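PDB 5HBA: uncharacterized protein from Danio rerio, which probably forms part of the globular heads of complement C1q, which recognise targets and start the classical complement pathway. Local coordinates for residues D30-F35 with T43-G48; F78-S83 with L88-G93. One frame throughout, in Å; residues are numbered along the deposited sequence.

Contact 1: D30-F35 with T43-G48; sequences DANDDF and TCKVPG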
ATOM      1  N   ASP A  30       7.933 -15.281   6.116  1.00 30.04           N
ATOM      2  CA  ASP A  30       7.079 -15.462   7.274  1.00 32.31           C
ATOM      3  C   ASP A  30       7.905 -15.649   8.537  1.00 37.51           C
ATOM      4  O   ASP A  30       8.102 -16.738   9.006  1.00 30.60           O
ATOM      5  CB  ASP A  30       6.091 -16.592   7.061  1.00 34.33           C
ATOM      6  CG  ASP A  30       5.125 -16.750   8.198  1.00 32.55           C
ATOM      7  OD1 ASP A  30       5.175 -16.013   9.138  1.00 29.49           O
ATOM      8  OD2 ASP A  30       4.311 -17.624   8.140  1.00 36.20           O
ATOM      9  N   ALA A  31       8.405 -14.614   9.169  1.00 32.73           N
ATOM     10  CA  ALA A  31       9.394 -14.782  10.215  1.00 38.34           C
ATOM     11  C   ALA A  31       9.027 -15.634  11.433  1.00 43.46           C
ATOM     12  O   ALA A  31       9.827 -16.422  11.929  1.00 42.14           O
ATOM     13  CB  ALA A  31       9.917 -13.453  10.665  1.00 38.10           C
ATOM     14  N   ASN A  32       7.812 -15.472  11.910  1.00 38.89           N
ATOM     15  CA  ASN A  32       7.351 -16.124  13.118  1.00 39.14           C
ATOM     16  C   ASN A  32       6.464 -17.323  12.807  1.00 37.18           C
ATOM     17  O   ASN A  32       5.843 -17.876  13.710  1.00 41.69           O
ATOM     18  CB  ASN A  32       6.599 -15.118  13.988  1.00 38.13           C
ATOM     19  CG  ASN A  32       6.529 -15.537  15.433  1.00 41.60           C
ATOM     20  OD1 ASN A  32       7.524 -15.983  16.006  1.00 44.42           O
ATOM     21  ND2 ASN A  32       5.347 -15.405  16.033  1.00 39.18           N
ATOM     22  N   ASP A  33       6.418 -17.722  11.535  1.00 36.58           N
ATOM     23  CA  ASP A  33       5.543 -18.812  11.079  1.00 38.46           C
ATOM     24  C   ASP A  33       4.096 -18.566  11.519  1.00 39.35           C
ATOM     25  O   ASP A  33       3.458 -19.428  12.139  1.00 38.83           O
ATOM     26  CB  ASP A  33       6.056 -20.176  11.575  1.00 38.52           C
ATOM     27  CG  ASP A  33       5.363 -21.355  10.898  1.00 43.31           C
ATOM     28  OD1 ASP A  33       4.898 -21.213   9.746  1.00 40.02           O
ATOM     29  OD2 ASP A  33       5.286 -22.434  11.521  1.00 49.63           O
ATOM     30  N   ASP A  34       3.592 -17.376  11.195  1.00 35.54           N
ATOM     31  CA  ASP A  34       2.272 -16.947  11.624  1.00 33.43           C
ATOM     32  C   ASP A  34       1.210 -17.140  10.551  1.00 31.94           C
ATOM     33  O   ASP A  34       0.014 -16.993  10.823  1.00 31.64           O
ATOM     34  CB  ASP A  34       2.307 -15.460  11.976  1.00 38.58           C
ATOM     35  CG  ASP A  34       2.921 -15.190  13.330  1.00 39.41           C
ATOM     36  OD1 ASP A  34       2.738 -16.009  14.251  1.00 41.65           O
ATOM     37  OD2 ASP A  34       3.580 -14.141  13.475  1.00 45.07           O
ATOM     38  N   PHE A  35       1.642 -17.425   9.327  1.00 27.99           N
ATOM     39  CA  PHE A  35       0.710 -17.526   8.212  1.00 28.90           C
ATOM     40  C   PHE A  35       0.564 -18.949   7.668  1.00 30.93           C
ATOM     41  O   PHE A  35       1.555 -19.623   7.385  1.00 28.99           O
ATOM     42  CB  PHE A  35       1.133 -16.599   7.068  1.00 30.22           C
ATOM     43  CG  PHE A  35      -0.018 -16.152   6.217  1.00 30.01           C
ATOM     44  CD1 PHE A  35      -0.537 -16.987   5.234  1.00 28.51           C
ATOM     45  CD2 PHE A  35      -0.599 -14.908   6.420  1.00 25.86           C
ATOM     46  CE1 PHE A  35      -1.611 -16.585   4.464  1.00 27.91           C
ATOM     47  CE2 PHE A  35      -1.675 -14.498   5.656  1.00 26.25           C
ATOM     48  CZ  PHE A  35      -2.186 -15.339   4.680  1.00 25.88           C
ATOM     49  N   THR A  43      -2.660 -15.902  11.736  1.00 28.28           N
ATOM     50  CA  THR A  43      -3.140 -16.092  13.103  1.00 27.78           C
ATOM     51  C   THR A  43      -2.145 -15.481  14.082  1.00 28.19           C
ATOM     52  O   THR A  43      -0.987 -15.890  14.145  1.00 30.45           O
ATOM     53  CB  THR A  43      -3.322 -17.586  13.454  1.00 31.78           C
ATOM     54  OG1 THR A  43      -4.315 -18.166  12.596  1.00 31.54           O
ATOM     55  CG2 THR A  43      -3.769 -17.741  14.920  1.00 34.11           C
ATOM     56  N   CYS A  44      -2.610 -14.505  14.850  1.00 27.82           N
ATOM     57  CA  CYS A  44      -1.768 -13.806  15.812  1.00 28.62           C
ATOM     58  C   CYS A  44      -1.259 -14.727  16.935  1.00 31.29           C
ATOM     59  O   CYS A  44      -2.056 -15.357  17.641  1.00 31.27           O
ATOM     60  CB  CYS A  44      -2.562 -12.641  16.415  1.00 29.62           C
ATOM     61  SG  CYS A  44      -1.651 -11.614  17.599  1.00 30.70           S
ATOM     62  N   LYS A  45       0.061 -14.802  17.083  1.00 30.69           N
ATOM     63  CA  LYS A  45       0.686 -15.446  18.238  1.00 33.59           C
ATOM     64  C   LYS A  45       1.168 -14.378  19.214  1.00 33.91           C
ATOM     65  O   LYS A  45       1.095 -14.553  20.432  1.00 36.60           O
ATOM     66  CB  LYS A  45       1.886 -16.306  17.816  1.00 33.93           C
ATOM     67  CG  LYS A  45       1.558 -17.583  17.071  1.00 36.30           C
ATOM     68  CD  LYS A  45       2.840 -18.406  16.896  1.00 37.57           C
ATOM     69  CE  LYS A  45       2.857 -19.153  15.586  1.00 38.55           C
ATOM     70  NZ  LYS A  45       4.254 -19.453  15.182  1.00 40.47           N
ATOM     71  N   VAL A  46       1.659 -13.269  18.666  1.00 32.42           N
ATOM     72  CA  VAL A  46       2.156 -12.150  19.465  1.00 32.01           C
ATOM     73  C   VAL A  46       1.152 -10.999  19.488  1.00 35.51           C
ATOM     74  O   VAL A  46       0.959 -10.319  18.477  1.00 33.63           O
ATOM     75  CB  VAL A  46       3.479 -11.614  18.889  1.00 31.81           C
ATOM     76  CG1 VAL A  46       3.972 -10.419  19.699  1.00 32.81           C
ATOM     77  CG2 VAL A  46       4.530 -12.711  18.846  1.00 32.85           C
ATOM     78  N   PRO A  47       0.511 -10.768  20.643  1.00 33.40           N
ATOM     79  CA  PRO A  47      -0.485  -9.696  20.777  1.00 33.27           C
ATOM     80  C   PRO A  47       0.141  -8.330  20.528  1.00 32.51           C
ATOM     81  O   PRO A  47       1.246  -8.070  21.008  1.00 31.22           O
ATOM     82  CB  PRO A  47      -0.925  -9.804  22.244  1.00 36.14           C
ATOM     83  CG  PRO A  47      -0.529 -11.199  22.664  1.00 34.24           C
ATOM     84  CD  PRO A  47       0.723 -11.487  21.910  1.00 34.27           C
ATOM     85  N   GLY A  48      -0.546  -7.464  19.788  1.00 29.71           N
ATOM     86  CA  GLY A  48       0.008  -6.156  19.493  1.00 32.38           C
ATOM     87  C   GLY A  48      -0.672  -5.437  18.343  1.00 27.88           C
ATOM     88  O   GLY A  48      -1.779  -5.799  17.926  1.00 25.39           O
TER
HETATM   89  O   HOH W   1       1.857 -12.945  15.857  1.00 31.89           O
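Lys45 reaches across from one loop to the backbone of Asn32 and Asp33 in another, at one end of the jelly-roll beta sandwich of the C1q domain. Segment 30-35 links strands 26-30 and 35-36. Segment 43-48 carries the chain from strand 41-43 into strand 48-59. Residues Asp30 to Asp33 form a type I beta turn, and its last two carbonyls meet the ammonium group. Lys45 NZ lies 2.7 Å from Asn32 O, nearly in line with that C=O (166°). Its bond to Asp33 O is longer, 3.1 Å, and comes from above the carbonyl plane. A bend at chi3 (-145°) turns the end of the lysine toward this pair.

On its way the lysine chain passes across the OD1 end of the Asp34 carboxylate, its methylenes lying against that oxygen. Asp34 OD1 sits 3.4 Å from Lys45 CG and also lies close to Lys45 CE. The salt bridge itself is long, with Asp34 OD1 3.9 Å from Lys45 NZ. Asn32 ND2 makes weak hydrogen bonds to both oxygens of Asp34 and rests near Lys45 CB and Val46 CG2.

Asp30, which opens the turn, takes Asp34 N and Phe35 N on its two carboxylate oxygens, which fixes the backbone that presents Asp34. Lys27 adds a salt bridge to Asp30. Thr43 N joins the backbones directly, donating to Asp34 O at 3.0 Å in a nearly straight bond (174°). Water 1 joins the two loops as well: it donates to Asp34 OD2 at 3.2 Å and accepts from Val46 N at 2.8 Å.

Contact 2: F78-S83 with L88-G93; sequences FCDFNS and LVVSGG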
ATOM      1  N   PHE A  78     -12.426  -2.919  -0.546  1.00 24.46           N
ATOM      2  CA  PHE A  78     -11.653  -2.195  -1.540  1.00 26.25           C
ATOM      3  C   PHE A  78     -12.064  -2.736  -2.894  1.00 26.45           C
ATOM      4  O   PHE A  78     -11.853  -3.913  -3.169  1.00 22.23           O
ATOM      5  CB  PHE A  78     -10.153  -2.413  -1.304  1.00 24.98           C
ATOM      6  CG  PHE A  78      -9.697  -1.979   0.063  1.00 23.50           C
ATOM      7  CD1 PHE A  78      -9.352  -0.650   0.313  1.00 23.92           C
ATOM      8  CD2 PHE A  78      -9.649  -2.887   1.109  1.00 23.55           C
ATOM      9  CE1 PHE A  78      -8.952  -0.246   1.597  1.00 23.59           C
ATOM     10  CE2 PHE A  78      -9.246  -2.495   2.386  1.00 24.46           C
ATOM     11  CZ  PHE A  78      -8.901  -1.175   2.628  1.00 23.33           C
ATOM     12  N   CYS A  79     -12.664  -1.876  -3.718  1.00 25.09           N
ATOM     13  CA  CYS A  79     -13.287  -2.285  -4.978  1.00 28.88           C
ATOM     14  C   CYS A  79     -12.809  -1.475  -6.194  1.00 28.67           C
ATOM     15  O   CYS A  79     -12.817  -0.233  -6.179  1.00 23.52           O
ATOM     16  CB  CYS A  79     -14.813  -2.125  -4.887  1.00 30.84           C
ATOM     17  SG  CYS A  79     -15.739  -3.376  -3.981  1.00 29.06           S
ATOM     18  N   ASP A  80     -12.410  -2.188  -7.246  1.00 27.16           N
ATOM     19  CA  ASP A  80     -12.245  -1.592  -8.572  1.00 31.47           C
ATOM     20  C   ASP A  80     -13.435  -2.024  -9.431  1.00 34.01           C
ATOM     21  O   ASP A  80     -13.537  -3.198  -9.809  1.00 30.79           O
ATOM     22  CB  ASP A  80     -10.949  -2.070  -9.237  1.00 29.69           C
ATOM     23  CG  ASP A  80      -9.730  -1.232  -8.847  1.00 31.21           C
ATOM     24  OD1 ASP A  80      -9.873  -0.316  -8.019  1.00 27.89           O
ATOM     25  OD2 ASP A  80      -8.617  -1.511  -9.356  1.00 31.96           O
ATOM     26  N   PHE A  81     -14.330  -1.084  -9.726  1.00 33.14           N
ATOM     27  CA  PHE A  81     -15.483  -1.361 -10.585  1.00 33.92           C
ATOM     28  C   PHE A  81     -15.199  -1.006 -12.047  1.00 37.63           C
ATOM     29  O   PHE A  81     -15.907  -0.194 -12.644  1.00 45.37           O
ATOM     30  CB  PHE A  81     -16.726  -0.601 -10.093  1.00 30.92           C
ATOM     31  CG  PHE A  81     -17.322  -1.157  -8.831  1.00 30.95           C
ATOM     32  CD1 PHE A  81     -18.114  -2.295  -8.866  1.00 36.00           C
ATOM     33  CD2 PHE A  81     -17.101  -0.534  -7.613  1.00 30.31           C
ATOM     34  CE1 PHE A  81     -18.670  -2.812  -7.701  1.00 36.19           C
ATOM     35  CE2 PHE A  81     -17.650  -1.038  -6.445  1.00 30.50           C
ATOM     36  CZ  PHE A  81     -18.434  -2.186  -6.488  1.00 34.41           C
ATOM     37  N   ASN A  82     -14.168  -1.624 -12.619  1.00 37.76           N
ATOM     38  CA  ASN A  82     -13.819  -1.394 -14.018  1.00 41.05           C
ATOM     39  C   ASN A  82     -14.533  -2.356 -14.964  1.00 41.27           C
ATOM     40  O   ASN A  82     -15.293  -3.231 -14.525  1.00 41.49           O
ATOM     41  CB  ASN A  82     -12.302  -1.484 -14.227  1.00 33.43           C
ATOM     42  CG  ASN A  82     -11.722  -2.803 -13.749  1.00 39.07           C
ATOM     43  OD1 ASN A  82     -11.288  -2.923 -12.599  1.00 39.81           O
ATOM     44  ND2 ASN A  82     -11.697  -3.798 -14.633  1.00 37.89           N
ATOM     45  N   SER A  83     -14.276  -2.188 -16.260  1.00 39.57           N
ATOM     46  CA  SER A  83     -14.905  -2.998 -17.305  1.00 49.00           C
ATOM     47  C   SER A  83     -14.358  -4.432 -17.361  1.00 46.09           C
ATOM     48  O   SER A  83     -13.248  -4.709 -16.895  1.00 41.14           O
ATOM     49  CB  SER A  83     -14.723  -2.338 -18.673  1.00 46.66           C
ATOM     50  OG  SER A  83     -13.545  -2.812 -19.302  1.00 48.66           O
ATOM     51  N   LEU A  88      -6.907  -4.682 -13.316  1.00 30.74           N
ATOM     52  CA  LEU A  88      -6.225  -3.641 -12.540  1.00 30.03           C
ATOM     53  C   LEU A  88      -5.743  -4.185 -11.190  1.00 30.85           C
ATOM     54  O   LEU A  88      -6.207  -5.233 -10.740  1.00 29.57           O
ATOM     55  CB  LEU A  88      -7.163  -2.455 -12.299  1.00 30.08           C
ATOM     56  CG  LEU A  88      -7.785  -1.753 -13.511  1.00 29.23           C
ATOM     57  CD1 LEU A  88      -8.741  -0.632 -13.078  1.00 30.73           C
ATOM     58  CD2 LEU A  88      -6.695  -1.208 -14.416  1.00 31.14           C
ATOM     59  N   VAL A  89      -4.807  -3.487 -10.549  1.00 28.13           N
ATOM     60  CA  VAL A  89      -4.353  -3.883  -9.215  1.00 24.41           C
ATOM     61  C   VAL A  89      -5.080  -3.076  -8.152  1.00 26.01           C
ATOM     62  O   VAL A  89      -4.957  -1.849  -8.103  1.00 24.87           O
ATOM     63  CB  VAL A  89      -2.829  -3.700  -9.051  1.00 27.68           C
ATOM     64  CG1 VAL A  89      -2.395  -4.008  -7.605  1.00 24.45           C
ATOM     65  CG2 VAL A  89      -2.074  -4.601 -10.043  1.00 22.92           C
ATOM     66  N   VAL A  90      -5.861  -3.762  -7.316  1.00 24.85           N
ATOM     67  CA  VAL A  90      -6.491  -3.125  -6.170  1.00 25.29           C
ATOM     68  C   VAL A  90      -5.591  -3.339  -4.962  1.00 27.75           C
ATOM     69  O   VAL A  90      -5.130  -4.449  -4.713  1.00 24.99           O
ATOM     70  CB  VAL A  90      -7.851  -3.755  -5.819  1.00 27.36           C
ATOM     71  CG1 VAL A  90      -8.558  -2.918  -4.749  1.00 31.75           C
ATOM     72  CG2 VAL A  90      -8.721  -3.873  -7.036  1.00 29.87           C
ATOM     73  N   SER A  91      -5.357  -2.274  -4.207  1.00 26.55           N
ATOM     74  CA  SER A  91      -4.589  -2.377  -2.974  1.00 24.57           C
ATOM     75  C   SER A  91      -5.405  -1.849  -1.804  1.00 25.01           C
ATOM     76  O   SER A  91      -6.233  -0.934  -1.958  1.00 23.96           O
ATOM     77  CB  SER A  91      -3.289  -1.586  -3.092  1.00 25.14           C
ATOM     78  OG  SER A  91      -2.508  -2.079  -4.154  1.00 23.85           O
ATOM     79  N   GLY A  92      -5.175  -2.426  -0.629  1.00 23.82           N
ATOM     80  CA  GLY A  92      -5.897  -2.023   0.568  1.00 22.82           C
ATOM     81  C   GLY A  92      -5.130  -2.532   1.767  1.00 26.32           C
ATOM     82  O   GLY A  92      -4.199  -3.334   1.623  1.00 23.89           O
ATOM     83  N   GLY A  93      -5.512  -2.080   2.951  1.00 24.21           N
ATOM     84  CA  GLY A  93      -4.825  -2.502   4.152  1.00 25.53           C
ATOM     85  C   GLY A  93      -5.134  -1.594   5.310  1.00 26.73           C
ATOM     86  O   GLY A  93      -5.838  -0.581   5.153  1.00 28.60           O
TER
HETATM   87  O   HOH W   2      -9.662  -5.182 -12.290  1.00 32.52           O
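Two strands from facing sheets pack here through their side chains, with the ring of Phe78 laid against Gly92. Strands 75-80 and 87-98 run nearly antiparallel; the short segments make an angle of 166°, and their axes approach to 7.0 Å. Gly92 CA sits 3.5 Å from the centroid of the Phe78 ring and only 5° off its normal. This is a CH-pi contact over the ring face. With no side chain at Gly92, the backbone itself lies on the ring. The ring also reaches along the strand to Gly93, where Phe78 CZ is 3.5 Å from Gly93 N.

In the C1q jelly roll this contact lies where the two sheets pack at the side that faces the third subunit. Strand 75-80 is an edge strand of the five-stranded sheet within this chain, and its Cys79 points outward to a disulfide with Cys63. Val90 fits between Phe78 and Asp80: CG1 is 3.8 Å from Phe78 CB, and CG2 is 3.3 Å from Asp80 OD2. Asp80 OD2 also lies 3.4 Å from Leu88 CB. The other oxygen, Asp80 OD1, accepts a hydrogen bond from Val89 N of the third subunit, so this buried carboxylate also serves the trimer interface.

Asn82 has CG between its backbone N and carbonyl carbon (chi1 56°), which brings its amide alongside Leu88. Asn82 OD1 is 3.5 Å from Leu88 CD1. Water 2 lies by Asn82 OD1 and accepts from Leu88 N at 3.0 Å.

Contact 1 lies at the surface and contact 2 is buried. They sit on opposite sides of the chain's centre, with their own centres 27 Å apart and nearest atoms about 12 Å apart. They share no strand. Contact 1 joins two loops that each cross between the sheets; contact 2 packs a strand of one sheet on a strand of the other. Their chemistry follows their place. The loops meet mainly through hydrogen bonds to backbone atoms, with a long salt bridge, whereas the strands meet mainly through ring and aliphatic packing. Each has one bridging water. Contact 2 also borders both neighbouring subunits, while in contact 1 a single residue, Ala31, comes within reach of the second subunit.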